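Local coordinates for sulfur carrier protein ThiS adenylyltransferase (Escherichia coli, PDB 1ZUD), which catalyses the ATP-dependent adenylation of the C-terminal glycine of the sulfur carrier protein ThiS, a step in thiamine biosynthesis, at residues L68-L73 against A187-P192; L158-P163 against T214-L219; F6-R11 against L94-Q99; V56-D61 against T101-R106; Q24-S29 against E204-L209. One frame throughout, in Å; residues are numbered along the deposited sequence.

Contact 1: residues L68-L73 against A187-P192; sequences LQRQIL and AGVVGP
Arg70 and Gly191 bring the two backbones to 4.4 Å, CA to CA, where the irregular segment 68-73 passes the first turn of helix 191-210. Glycine suits this place, because a side chain on it would point at the loop and crowd the Gln69 carbonyl; as it is, Arg70 CB lies 3.9 Å from Gly191 CA. Gln69 carries the polar part of the contact. Its CG stands anti to the backbone N (chi1 170°) and the chain then bends at chi2, which swings the amide across to segment 187-192. There Gln69 NE2 donates to Val189 O at 2.8 Å, a bond lying both in the carbonyl plane and close to the plane of the amide. The other end of the same amide works too: Gln69 OE1 accepts from Arg70 NH1 at 3.0 Å, almost in line with its own C=O bond. A glutamine fits here because it can give at one end and take at the other. A water accepts from Gly191 N at 2.7 Å and, weakly, from Gln69 NE2, while Gln12 OE1 of the second subunit also bonds NE2. Arg70, an ATP-binding residue, runs extended from CG to NE and crosses Val189 at about a right angle, with its CD 3.6 Å from Val189 CG1. Ser66 O is a second acceptor for NH1, which helps hold the guanidinium in place. Beyond the contact, Ile72 and Leu73 pack on helix 40-50, Leu73 also reaches helix 83-94, and Val190 takes the N-cap position of helix 191-210.

Contact 2: residues L158-P163 against T214-L219; sequences LMVLTP and TPAGEL
Met159 and Leu219 meet at a slant, and tightly: Met159 CG is 3.4 Å from Leu219 CD1, closer than carbons usually come. Met159 places CG beside its backbone N (chi1 -37°), which sets the methylene, rather than the sulfur, against the leucine branch; SD stays farther off, and a bend at chi3 turns the methyl group aside. A flexible methionine can lay its methylene against the branched leucine in this way, and Leu173 of helix 170-173 packs on both. The opposite side of strand 155-161 behaves differently. Val160 directs CG1 to the Ala216 methyl, 4.1 Å from CG1 to CB, and that same CB also sits 3.7 Å from Val160 O. A small alanine suits a place where the incoming chain passes this close to a carbonyl.

The two segments belong to the antiparallel part of the mixed sheet in this ThiF-family fold, strand 155-161 lying next to strand 218-223. Their pairing is not regular here. Gly217 N donates to Val160 O at 2.8 Å in a fairly straight bond (159°), and the positive phi of Gly217, easy for glycine, bends the chain into the strand. One residue on, a water takes the place of a direct link: it accepts from Val160 N at 2.9 Å and donates to Glu218 O. Glu218 O also receives a CA-H...O contact from Met159 CA at 3.6 Å. On the face away from Met159, Leu158 and Val160 rest on helix 191-210, whereas Leu219 also packs against Phe60 of the ThiS chain.

Contact 3: residues F6-R11 against L94-Q99; sequences FMRYSR and LNPDIQ
Arg8 and Tyr9, at the junction of helix 3-8 and helix 10-13, reach over to an Asx turn made by Asn95, whose OD1 accepts from Asp97 N at 3.1 Å inside a type I beta turn running from Asn95 to Ile98. In the conformer described, a chi1 of 172° carries the Arg8 chain away from its helix, and the bend at chi3 lays the guanidinium flat on the Asn95 amide. The two planes are 5° apart, and Asn95 OD1 sits 3.4 Å above the centre of the guanidinium: the oxygen meets the cationic face, not an N-H, so the pairing is a stack. The edge is used separately, as Arg8 NH1 donates to Leu94 O at 3.1 Å, near the end of helix 83-94.

This turn returns the chain from helix 83-94 to strand 99-103, within a beta-alpha-beta crossover that starts from strand 54-58. Asparagine serves well here, since its OD1 folds the turn while its ND2 donates to Tyr9 OH at 3.0 Å. That bond is nearly straight and lies in the amide plane, which is tipped 49° against the tyrosine ring; Ala48 O is a second acceptor for ND2. Arg8 CG sits 3.8 Å above one face of the Tyr9 ring, toward its rim. Asp97 OD2 approaches the arginine obliquely without a salt bridge, and is joined to Arg8 NH2 through a water that donates to OD2 at 2.8 Å; its direct ionic partner is Arg4 NE. Thr76 of the second subunit bonds weakly to both Arg8 NH2 and Leu94 O.

Contact 4: residues V56-D61 against T101-R106; sequences VLADDD and TALQQR
Leu57 is bonded through both its N and its O to strand 99-103: its N donates to Thr101 O at 2.8 Å, and its O accepts from Leu103 N at 2.9 Å. Asp59 N continues the series onto Leu103 O, giving parallel strands whose axes are 20° apart. Apolar side chains fill one face, where Val56 CG1 meets Leu103 CD1 at 3.5 Å and the small Ala58 lets Leu103 CB approach its own CB to 4.0 Å. Farther along, Gln104 takes over. It is the centre of an inverse gamma turn, and a bend at chi2 (65°) folds its amide back over segment 56-61, where NE2 donates to Asp61 O at 2.9 Å, coming from above the carbonyl plane. Ser84 OG bonds OE1 at the amide's other end. With an alanine at Gln104, Asp61 O would probably be left without this donor and Ser84 OG without its partner.

Asp59, an ATP-binding residue, is positioned from further out: its OD2 accepts from Asp61 N at 2.7 Å in an Asx turn, and OD1 takes Leu36 N. An acidic residue at the C-terminal end of the second strand of a Rossmann-type fold is familiar from nucleotide-binding relatives. Strand 54-58 lies between the outermost strand within the chain, 99-103, and strand 30-34, while helix 83-94 packs on Leu57 and Ala102.

Contact 5: residues Q24-S29 against E204-L209; sequences QKLLDS and EAIKLL
Leu26 and Leu209 join the end of helix 19-27 to the last turns of helix 191-210, two helices of the Rossmann-like ThiF fold, and no hydrogen bond crosses between them. Apolar packing does the work. Leu26 lies obliquely against Leu209, with Leu26 CD2 3.8 Å from Leu209 CB, and the other branch of Leu26 reaches Ile206, CD1 to CG2 at 4.4 Å. Branched side chains fit here because each can offer different methyls to different neighbours. Ile206 carries the packing on to helix 40-50, and Leu209 also touches strand 121-124.

Mixed polar and apolar contacts follow. Lys25 lays its CB 3.7 Å from Leu209 O and then runs extended, so its hydrocarbon part passes the helix end while NZ makes a weak hydrogen bond to Ser210 O. A lysine can serve both needs at an exposed border.

The polar side chains bond within their own segment or to residues outside both. Ser29, just past its helix, holds OG beside its own backbone N (chi1 -54°) and turns it back to donate to Lys25 O, modelled at 2.5 Å. An alanine at Ser29 would probably cost Lys25 O this bond and open a small gap beside Leu209 CD2. The salt bridge of Lys207 with Glu204 lies toward the second subunit, whose Gly224 O also bonds Lys207 NZ. Where the two segments close up beside Ser29, both leucine methyls touch one carbon: Leu209 CD2 lies 3.8 Å from Ser29 CB, and CD1 4.0 Å.

In the fold
Contacts 2 and 4 join strands in two parts of one mixed sheet, on opposite sides of the chain's centre: contact 4 lies in the parallel nucleotide-binding part, contact 2 in the antiparallel part, their centres 25 Å apart. Helix 191-210 links three contacts: it begins at contact 1, ends near contact 5 and leads on to strand 218-223 of contact 2. Contacts 2 and 5 touch through Thr214 with Lys207. Contacts 3 and 5 meet at Tyr9 and Leu27. Along the chain contacts 3 and 4 close before contact 2 opens, and contacts 1 and 4 fall within the span of contact 5. Contacts 1, 2, 3 and 5 all touch the second subunit, bordering the dimer interface.

Contact 1: residues L68-L73 against A187-P192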
# COMPACT_ATOMS: atom_id res chain seq x y z
N LEU C 68 0.97 8.21 17.53
CA LEU C 68 2.23 7.72 17.05
C LEU C 68 2.20 6.33 16.45
O LEU C 68 3.03 6.04 15.61
CB LEU C 68 3.31 7.85 18.16
CG LEU C 68 3.41 9.30 18.76
CD1 LEU C 68 4.66 9.45 19.74
CD2 LEU C 68 3.57 10.34 17.60
N GLN C 69 1.26 5.50 16.85
CA GLN C 69 1.19 4.15 16.31
C GLN C 69 0.95 4.18 14.79
O GLN C 69 1.18 3.18 14.10
CB GLN C 69 0.07 3.40 17.04
CG GLN C 69 -0.33 2.07 16.48
CD GLN C 69 -1.67 2.22 15.71
OE1 GLN C 69 -2.19 3.33 15.57
NE2 GLN C 69 -2.22 1.12 15.23
N ARG C 70 0.46 5.30 14.25
CA ARG C 70 0.21 5.31 12.78
C ARG C 70 0.55 6.59 12.08
O ARG C 70 0.57 6.64 10.85
CB ARG C 70 -1.29 4.95 12.50
CG ARG C 70 -2.29 5.94 13.04
CD ARG C 70 -3.70 5.36 13.19
NE ARG C 70 -4.57 6.31 13.90
CZ ARG C 70 -4.43 6.61 15.18
NH1 ARG C 70 -3.47 6.01 15.90
NH2 ARG C 70 -5.17 7.56 15.73
N GLN C 71 0.78 7.66 12.83
CA GLN C 71 1.08 8.96 12.20
C GLN C 71 2.58 9.17 12.30
O GLN C 71 3.06 9.88 13.20
CB GLN C 71 0.28 10.02 12.94
CG GLN C 71 -1.26 9.71 12.78
CD GLN C 71 -2.18 10.60 13.56
OE1 GLN C 71 -1.82 11.71 13.94
NE2 GLN C 71 -3.42 10.15 13.74
N ILE C 72 3.27 8.54 11.34
CA ILE C 72 4.73 8.43 11.21
C ILE C 72 5.58 9.66 11.02
O ILE C 72 6.81 9.57 11.02
CB ILE C 72 5.10 7.45 10.07
CG1 ILE C 72 4.70 8.05 8.72
CG2 ILE C 72 4.43 6.09 10.31
CD1 ILE C 72 4.93 7.13 7.55
N LEU C 73 4.95 10.80 10.84
CA LEU C 73 5.67 12.04 10.66
C LEU C 73 6.00 12.66 12.03
O LEU C 73 6.92 13.45 12.12
CB LEU C 73 4.79 13.01 9.87
CG LEU C 73 5.28 14.38 9.42
CD1 LEU C 73 6.56 14.09 8.58
CD2 LEU C 73 4.17 15.13 8.54
N ALA C 187 -12.94 3.82 16.13
CA ALA C 187 -12.48 2.43 16.27
C ALA C 187 -10.99 2.16 16.08
O ALA C 187 -10.21 3.07 15.84
CB ALA C 187 -13.27 1.56 15.33
N GLY C 188 -10.60 0.90 16.18
CA GLY C 188 -9.20 0.56 15.99
C GLY C 188 -8.80 0.49 14.52
O GLY C 188 -9.63 0.38 13.56
N VAL C 189 -7.50 0.53 14.34
CA VAL C 189 -6.91 0.46 13.02
C VAL C 189 -5.44 0.07 13.11
O VAL C 189 -4.71 0.42 14.08
CB VAL C 189 -7.11 1.80 12.29
CG1 VAL C 189 -6.28 2.88 12.97
CG2 VAL C 189 -6.78 1.63 10.78
N VAL C 190 -5.05 -0.72 12.13
CA VAL C 190 -3.68 -1.21 11.99
C VAL C 190 -2.89 -0.13 11.25
O VAL C 190 -3.31 0.38 10.19
CB VAL C 190 -3.69 -2.55 11.20
CG1 VAL C 190 -2.29 -3.09 11.06
CG2 VAL C 190 -4.58 -3.57 11.96
N GLY C 191 -1.75 0.24 11.84
CA GLY C 191 -0.91 1.27 11.31
C GLY C 191 -0.62 1.18 9.83
O GLY C 191 -0.93 2.10 9.07
N PRO C 192 -0.02 0.08 9.40
CA PRO C 192 0.32 -0.09 7.98
C PRO C 192 -0.89 -0.19 7.07
O PRO C 192 -0.75 -0.02 5.89
CB PRO C 192 1.13 -1.39 7.95
CG PRO C 192 1.61 -1.61 9.37
CD PRO C 192 0.56 -0.99 10.25
O HOH W 1 -0.09 -0.75 13.78

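Contact 2: residues L158-P163 against T214-L219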
# COMPACT_ATOMS: atom_id res chain seq x y z
N LEU C 158 -10.26 3.39 -1.57
CA LEU C 158 -9.60 4.49 -2.26
C LEU C 158 -10.31 4.76 -3.64
O LEU C 158 -10.73 3.82 -4.30
CB LEU C 158 -8.15 4.09 -2.51
CG LEU C 158 -7.35 4.88 -3.54
CD1 LEU C 158 -7.06 6.24 -2.96
CD2 LEU C 158 -6.03 4.13 -3.85
N MET C 159 -10.43 6.03 -4.04
CA MET C 159 -10.99 6.38 -5.35
C MET C 159 -10.34 7.65 -5.83
O MET C 159 -10.10 8.58 -5.02
CB MET C 159 -12.49 6.74 -5.30
CG MET C 159 -13.34 6.00 -4.40
SD MET C 159 -14.95 6.84 -4.57
CE MET C 159 -15.13 7.38 -2.95
N VAL C 160 -10.11 7.73 -7.14
CA VAL C 160 -9.59 8.95 -7.79
C VAL C 160 -10.76 9.55 -8.61
O VAL C 160 -11.27 8.90 -9.55
CB VAL C 160 -8.43 8.66 -8.74
CG1 VAL C 160 -7.97 9.99 -9.35
CG2 VAL C 160 -7.24 7.97 -7.97
N LEU C 161 -11.22 10.75 -8.24
CA LEU C 161 -12.37 11.35 -8.94
C LEU C 161 -11.89 12.59 -9.65
O LEU C 161 -11.32 13.53 -9.03
CB LEU C 161 -13.46 11.72 -7.95
CG LEU C 161 -13.84 10.69 -6.93
CD1 LEU C 161 -14.60 11.36 -5.77
CD2 LEU C 161 -14.65 9.64 -7.60
N THR C 162 -12.05 12.60 -10.96
CA THR C 162 -11.56 13.75 -11.73
C THR C 162 -12.63 14.33 -12.65
O THR C 162 -13.54 13.61 -13.03
CB THR C 162 -10.37 13.36 -12.66
OG1 THR C 162 -10.82 12.38 -13.61
CG2 THR C 162 -9.23 12.73 -11.84
N PRO C 163 -12.56 15.63 -12.96
CA PRO C 163 -13.52 16.32 -13.87
C PRO C 163 -13.25 15.59 -15.21
O PRO C 163 -12.12 15.20 -15.47
CB PRO C 163 -12.97 17.75 -13.97
CG PRO C 163 -12.21 17.96 -12.74
CD PRO C 163 -11.61 16.58 -12.35
N THR C 214 -3.39 6.75 -16.35
CA THR C 214 -3.70 5.74 -15.35
C THR C 214 -5.20 5.75 -15.13
O THR C 214 -5.84 6.74 -15.42
CB THR C 214 -2.96 6.08 -14.01
OG1 THR C 214 -3.15 5.00 -13.09
CG2 THR C 214 -3.51 7.38 -13.38
N PRO C 215 -5.77 4.67 -14.59
CA PRO C 215 -7.23 4.73 -14.39
C PRO C 215 -7.73 5.67 -13.28
O PRO C 215 -6.99 6.06 -12.36
CB PRO C 215 -7.61 3.26 -14.13
CG PRO C 215 -6.35 2.69 -13.43
CD PRO C 215 -5.21 3.34 -14.24
N ALA C 216 -8.99 6.08 -13.40
CA ALA C 216 -9.64 6.92 -12.41
C ALA C 216 -11.11 6.47 -12.43
O ALA C 216 -11.53 5.73 -13.34
CB ALA C 216 -9.49 8.43 -12.79
N GLY C 217 -11.90 6.86 -11.43
CA GLY C 217 -13.31 6.46 -11.42
C GLY C 217 -13.52 4.99 -11.13
O GLY C 217 -14.43 4.32 -11.63
N GLU C 218 -12.65 4.50 -10.26
CA GLU C 218 -12.60 3.12 -9.85
C GLU C 218 -12.53 3.09 -8.31
O GLU C 218 -11.72 3.80 -7.75
CB GLU C 218 -11.30 2.63 -10.45
CG GLU C 218 -11.01 1.20 -10.55
CD GLU C 218 -9.71 1.02 -11.35
OE1 GLU C 218 -8.65 1.59 -10.93
OE2 GLU C 218 -9.74 0.33 -12.39
N LEU C 219 -13.36 2.30 -7.63
CA LEU C 219 -13.28 2.21 -6.19
C LEU C 219 -12.36 0.99 -5.90
O LEU C 219 -12.60 -0.10 -6.42
CB LEU C 219 -14.67 2.00 -5.56
CG LEU C 219 -14.66 1.69 -4.07
CD1 LEU C 219 -14.14 2.93 -3.31
CD2 LEU C 219 -16.07 1.28 -3.58
O HOH W 2 -10.18 5.44 -8.94

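Contact 3: residues F6-R11 against L94-Q99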
# COMPACT_ATOMS: atom_id res chain seq x y z
N PHE C 6 18.09 18.54 -9.28
CA PHE C 6 18.39 17.43 -10.17
C PHE C 6 18.88 16.17 -9.41
O PHE C 6 18.43 15.05 -9.65
CB PHE C 6 19.42 17.88 -11.23
CG PHE C 6 19.55 16.92 -12.33
CD1 PHE C 6 20.60 16.02 -12.37
CD2 PHE C 6 18.53 16.80 -13.27
CE1 PHE C 6 20.63 14.99 -13.33
CE2 PHE C 6 18.54 15.78 -14.23
CZ PHE C 6 19.58 14.88 -14.27
N MET C 7 19.76 16.38 -8.43
CA MET C 7 20.29 15.29 -7.62
C MET C 7 19.23 14.69 -6.70
O MET C 7 19.07 13.46 -6.56
CB MET C 7 21.45 15.81 -6.75
CG MET C 7 22.76 15.97 -7.52
SD MET C 7 23.41 14.38 -8.15
CE MET C 7 22.64 13.05 -6.99
N ARG C 8 18.50 15.58 -6.07
CA ARG C 8 17.48 15.16 -5.11
C ARG C 8 16.41 14.30 -5.77
O ARG C 8 16.01 13.26 -5.23
CB ARG C 8 16.84 16.42 -4.48
CG ARG C 8 15.61 16.12 -3.60
CD ARG C 8 14.93 17.43 -3.13
NE ARG C 8 15.70 18.07 -2.07
CZ ARG C 8 15.68 17.68 -0.79
NH1 ARG C 8 14.94 16.64 -0.43
NH2 ARG C 8 16.39 18.33 0.13
N TYR C 9 15.96 14.72 -6.96
CA TYR C 9 14.90 13.96 -7.66
C TYR C 9 15.40 12.98 -8.70
O TYR C 9 14.62 12.41 -9.49
CB TYR C 9 13.95 14.95 -8.35
CG TYR C 9 13.47 15.98 -7.37
CD1 TYR C 9 13.70 17.35 -7.59
CD2 TYR C 9 12.75 15.59 -6.23
CE1 TYR C 9 13.20 18.32 -6.69
CE2 TYR C 9 12.26 16.53 -5.35
CZ TYR C 9 12.49 17.88 -5.57
OH TYR C 9 12.04 18.79 -4.65
N SER C 10 16.70 12.73 -8.67
CA SER C 10 17.29 11.87 -9.67
C SER C 10 16.67 10.50 -9.90
O SER C 10 16.50 10.11 -11.06
CB SER C 10 18.81 11.72 -9.40
OG SER C 10 19.04 11.12 -8.16
N ARG C 11 16.26 9.80 -8.85
CA ARG C 11 15.76 8.47 -9.08
C ARG C 11 14.38 8.41 -9.72
O ARG C 11 13.98 7.39 -10.21
CB ARG C 11 15.79 7.62 -7.79
CG ARG C 11 17.22 7.34 -7.26
CD ARG C 11 18.13 6.66 -8.30
NE ARG C 11 19.47 6.34 -7.77
CZ ARG C 11 20.48 7.20 -7.63
NH1 ARG C 11 20.36 8.49 -7.97
NH2 ARG C 11 21.63 6.78 -7.11
N LEU C 94 12.93 17.39 5.71
CA LEU C 94 13.10 16.40 4.66
C LEU C 94 13.45 17.12 3.34
O LEU C 94 14.38 16.75 2.61
CB LEU C 94 11.78 15.62 4.49
CG LEU C 94 11.75 14.65 3.32
CD1 LEU C 94 12.74 13.48 3.54
CD2 LEU C 94 10.31 14.15 3.17
N ASN C 95 12.70 18.17 3.06
CA ASN C 95 12.86 18.92 1.83
C ASN C 95 12.60 20.43 2.03
O ASN C 95 11.48 20.92 1.90
CB ASN C 95 11.93 18.33 0.74
CG ASN C 95 12.24 18.90 -0.66
OD1 ASN C 95 12.98 19.86 -0.79
ND2 ASN C 95 11.64 18.31 -1.71
N PRO C 96 13.68 21.19 2.31
CA PRO C 96 13.61 22.64 2.53
C PRO C 96 13.48 23.45 1.25
O PRO C 96 13.45 24.65 1.30
CB PRO C 96 14.94 22.95 3.23
CG PRO C 96 15.90 21.95 2.61
CD PRO C 96 15.05 20.67 2.48
N ASP C 97 13.39 22.78 0.11
CA ASP C 97 13.32 23.48 -1.17
C ASP C 97 11.92 23.62 -1.77
O ASP C 97 11.74 24.16 -2.85
CB ASP C 97 14.26 22.79 -2.17
CG ASP C 97 15.74 22.88 -1.72
OD1 ASP C 97 16.06 23.89 -1.08
OD2 ASP C 97 16.55 21.99 -2.00
N ILE C 98 10.92 23.15 -1.08
CA ILE C 98 9.58 23.34 -1.64
C ILE C 98 8.78 24.24 -0.70
O ILE C 98 9.23 24.50 0.43
CB ILE C 98 8.87 21.98 -1.87
CG1 ILE C 98 8.93 21.11 -0.60
CG2 ILE C 98 9.51 21.28 -3.09
CD1 ILE C 98 8.12 19.83 -0.72
N GLN C 99 7.64 24.76 -1.16
CA GLN C 99 6.76 25.62 -0.37
C GLN C 99 5.83 24.81 0.56
O GLN C 99 4.97 24.04 0.08
CB GLN C 99 5.94 26.51 -1.31
CG GLN C 99 4.90 27.39 -0.64
CD GLN C 99 5.46 28.26 0.48
OE1 GLN C 99 6.49 28.92 0.31
NE2 GLN C 99 4.77 28.28 1.63
O HOH W 3 17.87 20.36 -0.19

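Contact 4: residues V56-D61 against T101-R106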
# COMPACT_ATOMS: atom_id res chain seq x y z
N VAL C 56 -0.08 22.18 0.80
CA VAL C 56 -0.85 22.88 1.81
C VAL C 56 -1.35 21.78 2.76
O VAL C 56 -1.96 20.80 2.33
CB VAL C 56 -2.00 23.72 1.12
CG1 VAL C 56 -2.75 24.57 2.16
CG2 VAL C 56 -1.35 24.74 0.12
N LEU C 57 -1.07 21.95 4.06
CA LEU C 57 -1.33 20.92 5.06
C LEU C 57 -2.33 21.48 6.03
O LEU C 57 -2.02 22.37 6.79
CB LEU C 57 0.01 20.57 5.75
CG LEU C 57 1.24 20.38 4.79
CD1 LEU C 57 2.57 20.81 5.44
CD2 LEU C 57 1.34 18.91 4.37
N ALA C 58 -3.53 20.92 6.03
CA ALA C 58 -4.60 21.43 6.89
C ALA C 58 -5.01 20.37 7.92
O ALA C 58 -5.28 19.21 7.56
CB ALA C 58 -5.82 21.83 5.98
N ASP C 59 -5.05 20.75 9.20
CA ASP C 59 -5.53 19.82 10.23
C ASP C 59 -5.83 20.68 11.47
O ASP C 59 -5.15 21.67 11.71
CB ASP C 59 -4.46 18.75 10.56
CG ASP C 59 -5.02 17.55 11.42
OD1 ASP C 59 -5.41 16.47 10.88
OD2 ASP C 59 -5.07 17.70 12.67
N ASP C 60 -6.85 20.31 12.23
CA ASP C 60 -7.16 21.08 13.41
C ASP C 60 -6.74 20.41 14.73
O ASP C 60 -7.10 20.92 15.77
CB ASP C 60 -8.65 21.39 13.46
CG ASP C 60 -9.50 20.14 13.70
OD1 ASP C 60 -8.99 18.99 13.56
OD2 ASP C 60 -10.70 20.31 14.01
N ASP C 61 -5.99 19.30 14.70
CA ASP C 61 -5.63 18.60 15.93
C ASP C 61 -4.22 18.91 16.45
O ASP C 61 -3.46 19.53 15.76
CB ASP C 61 -5.69 17.09 15.71
CG ASP C 61 -7.12 16.58 15.56
OD1 ASP C 61 -7.40 15.88 14.56
OD2 ASP C 61 -7.96 16.88 16.45
N THR C 101 2.90 25.04 3.31
CA THR C 101 1.95 25.91 3.99
C THR C 101 1.08 25.20 5.02
O THR C 101 0.43 24.20 4.72
CB THR C 101 1.06 26.57 2.91
OG1 THR C 101 1.90 27.31 2.04
CG2 THR C 101 -0.01 27.49 3.53
N ALA C 102 1.08 25.73 6.24
CA ALA C 102 0.33 25.16 7.37
C ALA C 102 -0.97 25.85 7.62
O ALA C 102 -0.97 27.05 7.80
CB ALA C 102 1.18 25.26 8.70
N LEU C 103 -2.07 25.10 7.65
CA LEU C 103 -3.39 25.68 7.99
C LEU C 103 -3.91 24.90 9.19
O LEU C 103 -4.40 23.75 9.05
CB LEU C 103 -4.41 25.52 6.84
CG LEU C 103 -3.97 26.08 5.49
CD1 LEU C 103 -5.09 25.91 4.43
CD2 LEU C 103 -3.68 27.56 5.63
N GLN C 104 -3.81 25.48 10.38
CA GLN C 104 -4.29 24.79 11.58
C GLN C 104 -5.79 25.11 11.69
O GLN C 104 -6.20 26.01 12.43
CB GLN C 104 -3.56 25.27 12.83
CG GLN C 104 -3.88 24.47 14.10
CD GLN C 104 -3.41 23.01 14.05
OE1 GLN C 104 -2.54 22.62 13.26
NE2 GLN C 104 -3.99 22.20 14.91
N GLN C 105 -6.60 24.40 10.92
CA GLN C 105 -8.00 24.68 11.00
C GLN C 105 -8.80 23.53 10.40
O GLN C 105 -8.22 22.62 9.76
CB GLN C 105 -8.28 26.05 10.33
CG GLN C 105 -8.15 26.03 8.83
CD GLN C 105 -8.35 27.38 8.17
OE1 GLN C 105 -7.39 28.09 7.88
NE2 GLN C 105 -9.61 27.75 7.94
N ARG C 106 -10.10 23.53 10.66
CA ARG C 106 -11.04 22.53 10.13
C ARG C 106 -11.58 23.32 8.97
O ARG C 106 -12.39 24.23 9.15
CB ARG C 106 -12.17 22.23 11.13
CG ARG C 106 -13.21 21.20 10.61
CD ARG C 106 -14.23 20.84 11.69
NE ARG C 106 -15.27 19.90 11.24
CZ ARG C 106 -16.32 20.23 10.48
NH1 ARG C 106 -16.49 21.48 10.05
NH2 ARG C 106 -17.21 19.29 10.14
O HOH W 4 -5.79 21.72 17.85

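Contact 5: residues Q24-S29 against E204-L209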
# COMPACT_ATOMS: atom_id res chain seq x y z
N GLN C 24 9.41 18.85 -13.53
CA GLN C 24 9.10 20.27 -13.52
C GLN C 24 7.63 20.51 -13.26
O GLN C 24 7.27 21.43 -12.53
CB GLN C 24 9.50 20.97 -14.86
CG GLN C 24 9.36 22.49 -14.74
CD GLN C 24 10.20 23.04 -13.58
OE1 GLN C 24 11.39 22.73 -13.47
NE2 GLN C 24 9.58 23.84 -12.72
N LYS C 25 6.77 19.68 -13.85
CA LYS C 25 5.34 19.81 -13.60
C LYS C 25 5.07 19.54 -12.10
O LYS C 25 4.24 20.23 -11.49
CB LYS C 25 4.53 18.81 -14.41
CG LYS C 25 4.65 18.93 -15.91
CD LYS C 25 3.84 17.80 -16.53
CE LYS C 25 3.96 17.76 -18.06
NZ LYS C 25 3.17 16.60 -18.61
N LEU C 26 5.75 18.54 -11.50
CA LEU C 26 5.51 18.32 -10.02
C LEU C 26 5.95 19.56 -9.27
O LEU C 26 5.28 20.08 -8.37
CB LEU C 26 6.33 17.12 -9.46
CG LEU C 26 5.94 15.75 -10.03
CD1 LEU C 26 6.91 14.65 -9.51
CD2 LEU C 26 4.53 15.44 -9.62
N LEU C 27 7.11 20.07 -9.66
CA LEU C 27 7.65 21.24 -8.99
C LEU C 27 6.73 22.48 -9.15
O LEU C 27 6.72 23.37 -8.31
CB LEU C 27 9.03 21.51 -9.55
CG LEU C 27 10.35 21.32 -8.81
CD1 LEU C 27 10.19 20.75 -7.42
CD2 LEU C 27 11.29 20.51 -9.72
N ASP C 28 5.96 22.54 -10.23
CA ASP C 28 5.06 23.65 -10.49
C ASP C 28 3.65 23.39 -9.94
O ASP C 28 2.76 24.21 -10.10
CB ASP C 28 4.89 23.88 -12.00
CG ASP C 28 6.19 24.33 -12.70
OD1 ASP C 28 7.10 24.91 -12.03
OD2 ASP C 28 6.29 24.10 -13.93
N SER C 29 3.42 22.25 -9.31
CA SER C 29 2.07 21.96 -8.84
C SER C 29 1.80 22.33 -7.40
O SER C 29 2.74 22.56 -6.58
CB SER C 29 1.81 20.48 -8.95
OG SER C 29 2.04 20.03 -10.26
N GLU C 204 -1.21 8.23 -6.58
CA GLU C 204 -2.23 8.71 -7.56
C GLU C 204 -1.97 10.20 -7.86
O GLU C 204 -2.12 10.67 -8.99
CB GLU C 204 -3.65 8.48 -6.96
CG GLU C 204 -4.01 6.97 -6.88
CD GLU C 204 -3.81 6.24 -8.21
OE1 GLU C 204 -3.39 5.05 -8.24
OE2 GLU C 204 -4.05 6.89 -9.25
N ALA C 205 -1.54 10.95 -6.86
CA ALA C 205 -1.28 12.38 -7.06
C ALA C 205 -0.12 12.64 -7.99
O ALA C 205 -0.17 13.53 -8.85
CB ALA C 205 -1.02 13.09 -5.70
N ILE C 206 0.92 11.85 -7.84
CA ILE C 206 2.09 12.01 -8.68
C ILE C 206 1.76 11.67 -10.11
O ILE C 206 2.21 12.36 -11.02
CB ILE C 206 3.23 11.10 -8.17
CG1 ILE C 206 3.67 11.64 -6.79
CG2 ILE C 206 4.42 11.10 -9.13
CD1 ILE C 206 4.47 10.65 -5.96
N LYS C 207 0.98 10.62 -10.30
CA LYS C 207 0.59 10.23 -11.66
C LYS C 207 -0.29 11.32 -12.29
O LYS C 207 -0.09 11.69 -13.48
CB LYS C 207 -0.16 8.88 -11.67
CG LYS C 207 0.78 7.68 -11.37
CD LYS C 207 0.07 6.33 -11.54
CE LYS C 207 -1.08 6.21 -10.53
NZ LYS C 207 -1.78 4.91 -10.70
N LEU C 208 -1.23 11.85 -11.50
CA LEU C 208 -2.11 12.86 -12.05
C LEU C 208 -1.34 14.13 -12.38
O LEU C 208 -1.53 14.71 -13.46
CB LEU C 208 -3.22 13.21 -11.08
CG LEU C 208 -3.90 14.54 -11.42
CD1 LEU C 208 -4.91 14.35 -12.55
CD2 LEU C 208 -4.59 15.05 -10.20
N LEU C 209 -0.46 14.58 -11.47
CA LEU C 209 0.28 15.79 -11.70
C LEU C 209 1.35 15.65 -12.78
O LEU C 209 1.68 16.61 -13.46
CB LEU C 209 0.91 16.29 -10.40
CG LEU C 209 -0.13 16.62 -9.30
CD1 LEU C 209 0.60 16.79 -7.96
CD2 LEU C 209 -0.90 17.84 -9.66